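Local coordinates for alpha-glucosidase (Bacteroides thetaiotaomicron, PDB 5XFM), which probably hydrolyses glycosidic bonds as a bifunctional beta-L-arabinopyranosidase and alpha-galactosidase of glycoside hydrolase family 97, at residues A[164-169]-A[369-374]; A[240-245]-A[365-370]. The protein carries 1 engineered substitution. All blocks are in the same frame, centred on the assembly; numbering follows the deposited sequence.

In the fold
Contacts 1 and 2 are two fastenings of one loop. Residues 365-374 follow a strand of the catalytic barrel and meet two loops of the N-terminal domain, 164-169 in contact 1 and 240-245 in contact 2. The contacts share N369 and D370, and their centres are 9 Å apart. R168 NH2 of contact 1 probably donates to N243 OD1 of contact 2, so the two N-terminal loops are tied to each other as well. Neither is core; both are partly buried. Contact 1 combines a backbone hydrogen bond with aliphatic packing and lies nearer the calcium ion. Contact 2 sets asparagines against aromatic residues through packing alone.

Contact 1: A[164-169]-A[369-374]; sequences IGWKRT and NDIEQG
The indole of W166 meets I371 and Q373 at its NE1 side. The amide of Q373 reaches the ring edge there, its plane nearly perpendicular to the indole (89°). The I371 methyl CD1 approaches obliquely, 3.9 Å from W166 NE1. One indole face carries K167 CG, 3.4 Å above the plane and offset toward the rim.

K167 sits in a left-handed turn, closed by the bond from T169 N to W166 O. K167 CB packs on I371 CD1 at 3.6 Å. The chain bends at chi2 (-66°), and K167 CD passes 3.4 Å from D370 O. With an alanine here, CG and CD are gone, which would probably take the CG contact from that face of W166 and the aliphatic neighbour from the D370 carbonyl. T169 CG2 meets I371 CG1 at 3.6 Å, the two side chains crossing at about a right angle.

The backbones are joined by D370 N to K167 O, 3.2 Å and fairly straight (164°). N369 OD1 accepts from I371 N in an Asx turn, which shapes the loop. N369 ND2 donates to a water at 3.1 Å. D370 OD2 lies beside the R168 aliphatic chain, nearest CD. The guanidinium is beyond salt-bridge range of it, and its NH2 bonds to N243.

The T169 side chain is about 8 Å from the calcium ion, so this interdomain join lies close to the metal site. F404 backs T169, I371 and Q373. Loop 164-169 comes from between strands 153-156 and 178-182. Segment 369-374 belongs to the barrel loop between strand 357-363 and helix 382-395.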
loop_
_atom_site.group_PDB
_atom_site.type_symbol
_atom_site.label_atom_id
_atom_site.label_comp_id
_atom_site.label_asym_id
_atom_site.label_seq_id
_atom_site.Cartn_x
_atom_site.Cartn_y
_atom_site.Cartn_z
ATOM N N ILE A 164 9.654 -15.356 -12.942
ATOM C CA ILE A 164 10.168 -16.343 -11.999
ATOM C C ILE A 164 9.126 -16.562 -10.907
ATOM O O ILE A 164 7.999 -16.074 -11.015
ATOM C CB ILE A 164 11.511 -15.920 -11.366
ATOM C CG1 ILE A 164 11.340 -14.630 -10.564
ATOM C CG2 ILE A 164 12.591 -15.767 -12.435
ATOM C CD1 ILE A 164 12.521 -14.297 -9.676
ATOM N N GLY A 165 9.486 -17.320 -9.876
ATOM C CA GLY A 165 8.567 -17.591 -8.784
ATOM C C GLY A 165 7.473 -18.576 -9.172
ATOM O O GLY A 165 7.542 -19.220 -10.220
ATOM N N TRP A 166 6.451 -18.675 -8.327
ATOM C CA TRP A 166 5.378 -19.647 -8.498
ATOM C C TRP A 166 4.641 -19.485 -9.829
ATOM O O TRP A 166 4.037 -18.445 -10.099
ATOM C CB TRP A 166 4.386 -19.545 -7.334
ATOM C CG TRP A 166 3.208 -20.461 -7.451
ATOM C CD1 TRP A 166 1.906 -20.106 -7.675
ATOM C CD2 TRP A 166 3.220 -21.894 -7.336
ATOM N NE1 TRP A 166 1.109 -21.232 -7.709
ATOM C CE2 TRP A 166 1.892 -22.339 -7.506
ATOM C CE3 TRP A 166 4.226 -22.840 -7.111
ATOM C CZ2 TRP A 166 1.543 -23.693 -7.456
ATOM C CZ3 TRP A 166 3.876 -24.187 -7.061
ATOM C CH2 TRP A 166 2.548 -24.596 -7.233
ATOM N N LYS A 167 4.730 -20.519 -10.659
ATOM C CA LYS A 167 4.091 -20.560 -11.969
ATOM C C LYS A 167 4.406 -19.336 -12.845
ATOM O O LYS A 167 3.551 -18.876 -13.611
ATOM C CB LYS A 167 2.576 -20.705 -11.797
ATOM C CG LYS A 167 2.159 -21.918 -10.979
ATOM C CD LYS A 167 2.505 -23.214 -11.689
ATOM C CE LYS A 167 2.080 -24.427 -10.876
ATOM N NZ LYS A 167 2.610 -25.689 -11.465
ATOM N N ARG A 168 5.643 -18.845 -12.749
ATOM C CA ARG A 168 6.104 -17.707 -13.549
ATOM C C ARG A 168 5.259 -16.451 -13.331
ATOM O O ARG A 168 5.088 -15.650 -14.246
ATOM C CB ARG A 168 6.103 -18.089 -15.040
ATOM C CG ARG A 168 6.997 -19.282 -15.405
ATOM C CD ARG A 168 6.840 -19.696 -16.875
ATOM N NE ARG A 168 7.007 -18.613 -17.845
ATOM C CZ ARG A 168 8.168 -18.256 -18.385
ATOM N NH1 ARG A 168 9.284 -18.890 -18.057
ATOM N NH2 ARG A 168 8.212 -17.263 -19.263
ATOM N N THR A 169 4.747 -16.273 -12.114
ATOM C CA THR A 169 3.862 -15.149 -11.805
ATOM C C THR A 169 4.537 -13.851 -11.341
ATOM O O THR A 169 3.853 -12.851 -11.125
ATOM C CB THR A 169 2.836 -15.533 -10.729
ATOM O OG1 THR A 169 3.519 -16.123 -9.618
ATOM C CG2 THR A 169 1.838 -16.526 -11.280
ATOM N N ASN A 369 0.820 -16.500 -17.810
ATOM C CA ASN A 369 1.528 -17.355 -16.864
ATOM C C ASN A 369 1.065 -18.813 -16.898
ATOM O O ASN A 369 0.267 -19.198 -17.755
ATOM C CB ASN A 369 1.391 -16.795 -15.441
ATOM C CG ASN A 369 -0.061 -16.727 -14.963
ATOM O OD1 ASN A 369 -0.871 -17.623 -15.227
ATOM N ND2 ASN A 369 -0.382 -15.671 -14.234
ATOM N N ASP A 370 1.518 -19.595 -15.920
ATOM C CA ASP A 370 1.208 -21.029 -15.853
ATOM C C ASP A 370 0.298 -21.409 -14.688
ATOM O O ASP A 370 0.360 -22.528 -14.191
ATOM C CB ASP A 370 2.489 -21.859 -15.758
ATOM C CG ASP A 370 3.322 -21.802 -17.021
ATOM O OD1 ASP A 370 2.742 -21.746 -18.128
ATOM O OD2 ASP A 370 4.562 -21.827 -16.900
ATOM N N ILE A 371 -0.533 -20.475 -14.247
ATOM C CA ILE A 371 -1.465 -20.735 -13.159
ATOM C C ILE A 371 -2.569 -21.720 -13.576
ATOM O O ILE A 371 -3.196 -21.554 -14.627
ATOM C CB ILE A 371 -2.094 -19.415 -12.664
ATOM C CG1 ILE A 371 -1.035 -18.594 -11.923
ATOM C CG2 ILE A 371 -3.295 -19.679 -11.773
ATOM C CD1 ILE A 371 -0.500 -19.276 -10.670
ATOM N N GLU A 372 -2.791 -22.749 -12.758
ATOM C CA GLU A 372 -3.881 -23.700 -12.983
ATOM C C GLU A 372 -5.007 -23.501 -11.993
ATOM O O GLU A 372 -6.171 -23.752 -12.297
ATOM C CB GLU A 372 -3.398 -25.143 -12.934
ATOM C CG GLU A 372 -2.753 -25.571 -14.254
ATOM C CD GLU A 372 -2.211 -26.990 -14.250
ATOM O OE1 GLU A 372 -2.615 -27.779 -15.131
ATOM O OE2 GLU A 372 -1.365 -27.308 -13.388
ATOM N N GLN A 373 -4.651 -23.080 -10.787
ATOM C CA GLN A 373 -5.658 -22.811 -9.758
ATOM C C GLN A 373 -6.829 -21.883 -10.208
ATOM O O GLN A 373 -6.650 -20.773 -10.712
ATOM C CB GLN A 373 -4.960 -22.304 -8.491
ATOM C CG GLN A 373 -3.467 -22.055 -8.550
ATOM C CD GLN A 373 -3.068 -21.305 -7.301
ATOM O OE1 GLN A 373 -3.518 -21.597 -6.172
ATOM N NE2 GLN A 373 -2.112 -20.426 -7.470
ATOM N N GLY A 374 -8.049 -22.379 -10.017
ATOM C CA GLY A 374 -9.197 -21.761 -10.642
ATOM C C GLY A 374 -10.103 -21.058 -9.663
ATOM O O GLY A 374 -9.894 -21.136 -8.457
HETATM O O HOH W 1 1.450 -13.401 -13.258
#

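Contact 2: A[240-245]-A[365-370]; sequences EENNGN and SGYWND
N243 and W368 bring the two backbones to 5.1 Å between CA atoms, where N242, N243 and G244 wind through a left-handed turn with positive phi. The turn holds itself: G244 N bonds to E241 O, and N245 N to N242 O. N242 ND2 donates to N245 O at 3.0 Å from above the carbonyl plane.

This leaves N242 OD1 against W368, 3.3 Å from W368 CB and obliquely placed to the indole. Chi1 of N242 is -158°, with CG anti to the backbone N, and this carries the amide across to the tryptophan. N243 CB presses on W368 O at 3.1 Å. The amide of N245 comes to the edge of the Y367 ring, N245 ND2 lying 4.0 Å from Y367 CD1. Within the barrel loop, W368 CE3 rests over the centre of the Y367 ring face.

The polar ends of W368, Y367 and N243 have partners beyond these two segments. W368 NE1 bonds to F404 O and Y367 OH to E411, while N243 OD1 is taken by R168. The asparagines meet W368 and Y367 by van der Waals contact, with no direct hydrogen bond between the segments, so the join probably depends on shape and on how these outside partners fix each side chain.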
loop_
_atom_site.group_PDB
_atom_site.type_symbol
_atom_site.label_atom_id
_atom_site.label_comp_id
_atom_site.label_asym_id
_atom_site.label_seq_id
_atom_site.Cartn_x
_atom_site.Cartn_y
_atom_site.Cartn_z
ATOM N N GLU A 240 10.202 -8.131 -20.416
ATOM C CA GLU A 240 9.900 -9.532 -20.167
ATOM C C GLU A 240 8.654 -9.735 -19.306
ATOM O O GLU A 240 8.200 -10.863 -19.150
ATOM C CB GLU A 240 11.093 -10.233 -19.506
ATOM C CG GLU A 240 12.331 -10.352 -20.385
ATOM C CD GLU A 240 13.166 -9.082 -20.389
ATOM O OE1 GLU A 240 12.813 -8.131 -19.657
ATOM O OE2 GLU A 240 14.174 -9.037 -21.128
ATOM N N GLU A 241 8.103 -8.659 -18.745
ATOM C CA GLU A 241 6.898 -8.780 -17.923
ATOM C C GLU A 241 5.691 -9.172 -18.789
ATOM O O GLU A 241 5.747 -9.071 -20.018
ATOM C CB GLU A 241 6.608 -7.479 -17.173
ATOM C CG GLU A 241 7.591 -7.167 -16.051
ATOM C CD GLU A 241 7.254 -5.877 -15.308
ATOM O OE1 GLU A 241 6.158 -5.798 -14.705
ATOM O OE2 GLU A 241 8.083 -4.939 -15.340
ATOM N N ASN A 242 4.625 -9.654 -18.149
ATOM C CA ASN A 242 3.421 -10.097 -18.860
ATOM C C ASN A 242 3.763 -11.179 -19.883
ATOM O O ASN A 242 3.142 -11.262 -20.949
ATOM C CB ASN A 242 2.736 -8.909 -19.544
ATOM C CG ASN A 242 1.271 -9.159 -19.834
ATOM O OD1 ASN A 242 0.594 -9.877 -19.100
ATOM N ND2 ASN A 242 0.773 -8.568 -20.918
ATOM N N ASN A 243 4.787 -11.971 -19.560
ATOM C CA ASN A 243 5.326 -12.997 -20.454
ATOM C C ASN A 243 5.788 -12.441 -21.807
ATOM O O ASN A 243 5.821 -13.161 -22.799
ATOM C CB ASN A 243 4.300 -14.101 -20.674
ATOM C CG ASN A 243 4.940 -15.428 -21.009
ATOM O OD1 ASN A 243 6.072 -15.708 -20.606
ATOM N ND2 ASN A 243 4.216 -16.260 -21.739
ATOM N N GLY A 244 6.138 -11.157 -21.847
ATOM C CA GLY A 244 6.585 -10.534 -23.080
ATOM C C GLY A 244 5.464 -9.965 -23.934
ATOM O O GLY A 244 5.701 -9.538 -25.063
ATOM N N ASN A 245 4.240 -9.970 -23.410
ATOM C CA ASN A 245 3.104 -9.385 -24.134
ATOM C C ASN A 245 2.902 -7.914 -23.792
ATOM O O ASN A 245 3.016 -7.520 -22.632
ATOM C CB ASN A 245 1.818 -10.154 -23.832
ATOM C CG ASN A 245 1.987 -11.650 -23.999
ATOM O OD1 ASN A 245 2.167 -12.148 -25.110
ATOM N ND2 ASN A 245 1.942 -12.372 -22.890
ATOM N N SER A 365 -5.664 -14.280 -14.372
ATOM C CA SER A 365 -4.829 -14.842 -15.424
ATOM C C SER A 365 -5.590 -15.606 -16.492
ATOM O O SER A 365 -6.410 -16.491 -16.219
ATOM C CB SER A 365 -3.742 -15.731 -14.816
ATOM O OG SER A 365 -4.290 -16.895 -14.229
ATOM N N GLY A 366 -5.314 -15.194 -17.721
ATOM C CA GLY A 366 -5.694 -15.906 -18.908
ATOM C C GLY A 366 -4.467 -16.335 -19.687
ATOM O O GLY A 366 -4.286 -17.523 -19.935
ATOM N N TYR A 367 -3.620 -15.385 -20.088
ATOM C CA TYR A 367 -2.638 -15.703 -21.123
ATOM C C TYR A 367 -1.160 -15.372 -20.863
ATOM O O TYR A 367 -0.362 -15.413 -21.798
ATOM C CB TYR A 367 -3.063 -15.022 -22.431
ATOM C CG TYR A 367 -3.134 -13.510 -22.363
ATOM C CD1 TYR A 367 -1.984 -12.735 -22.481
ATOM C CD2 TYR A 367 -4.349 -12.855 -22.197
ATOM C CE1 TYR A 367 -2.039 -11.357 -22.417
ATOM C CE2 TYR A 367 -4.411 -11.473 -22.137
ATOM C CZ TYR A 367 -3.250 -10.731 -22.246
ATOM O OH TYR A 367 -3.291 -9.355 -22.187
ATOM N N TRP A 368 -0.757 -15.107 -19.624
ATOM C CA TRP A 368 0.626 -14.670 -19.427
ATOM C C TRP A 368 1.452 -15.526 -18.458
ATOM O O TRP A 368 2.658 -15.302 -18.310
ATOM C CB TRP A 368 0.652 -13.211 -18.951
ATOM C CG TRP A 368 -0.201 -12.962 -17.743
ATOM C CD1 TRP A 368 0.174 -13.104 -16.436
ATOM C CD2 TRP A 368 -1.563 -12.529 -17.723
ATOM N NE1 TRP A 368 -0.866 -12.790 -15.607
ATOM C CE2 TRP A 368 -1.948 -12.431 -16.370
ATOM C CE3 TRP A 368 -2.496 -12.210 -18.718
ATOM C CZ2 TRP A 368 -3.224 -12.026 -15.985
ATOM C CZ3 TRP A 368 -3.760 -11.819 -18.336
ATOM C CH2 TRP A 368 -4.114 -11.725 -16.980
ATOM N N ASN A 369 0.820 -16.500 -17.810
ATOM C CA ASN A 369 1.528 -17.355 -16.864
ATOM C C ASN A 369 1.065 -18.813 -16.898
ATOM O O ASN A 369 0.267 -19.198 -17.755
ATOM C CB ASN A 369 1.391 -16.795 -15.441
ATOM C CG ASN A 369 -0.061 -16.727 -14.963
ATOM O OD1 ASN A 369 -0.871 -17.623 -15.227
ATOM N ND2 ASN A 369 -0.382 -15.671 -14.234
ATOM N N ASP A 370 1.518 -19.595 -15.920
ATOM C CA ASP A 370 1.208 -21.029 -15.853
ATOM C C ASP A 370 0.298 -21.409 -14.688
ATOM O O ASP A 370 0.360 -22.528 -14.191
ATOM C CB ASP A 370 2.489 -21.859 -15.758
ATOM C CG ASP A 370 3.322 -21.802 -17.021
ATOM O OD1 ASP A 370 2.742 -21.746 -18.128
ATOM O OD2 ASP A 370 4.562 -21.827 -16.900
#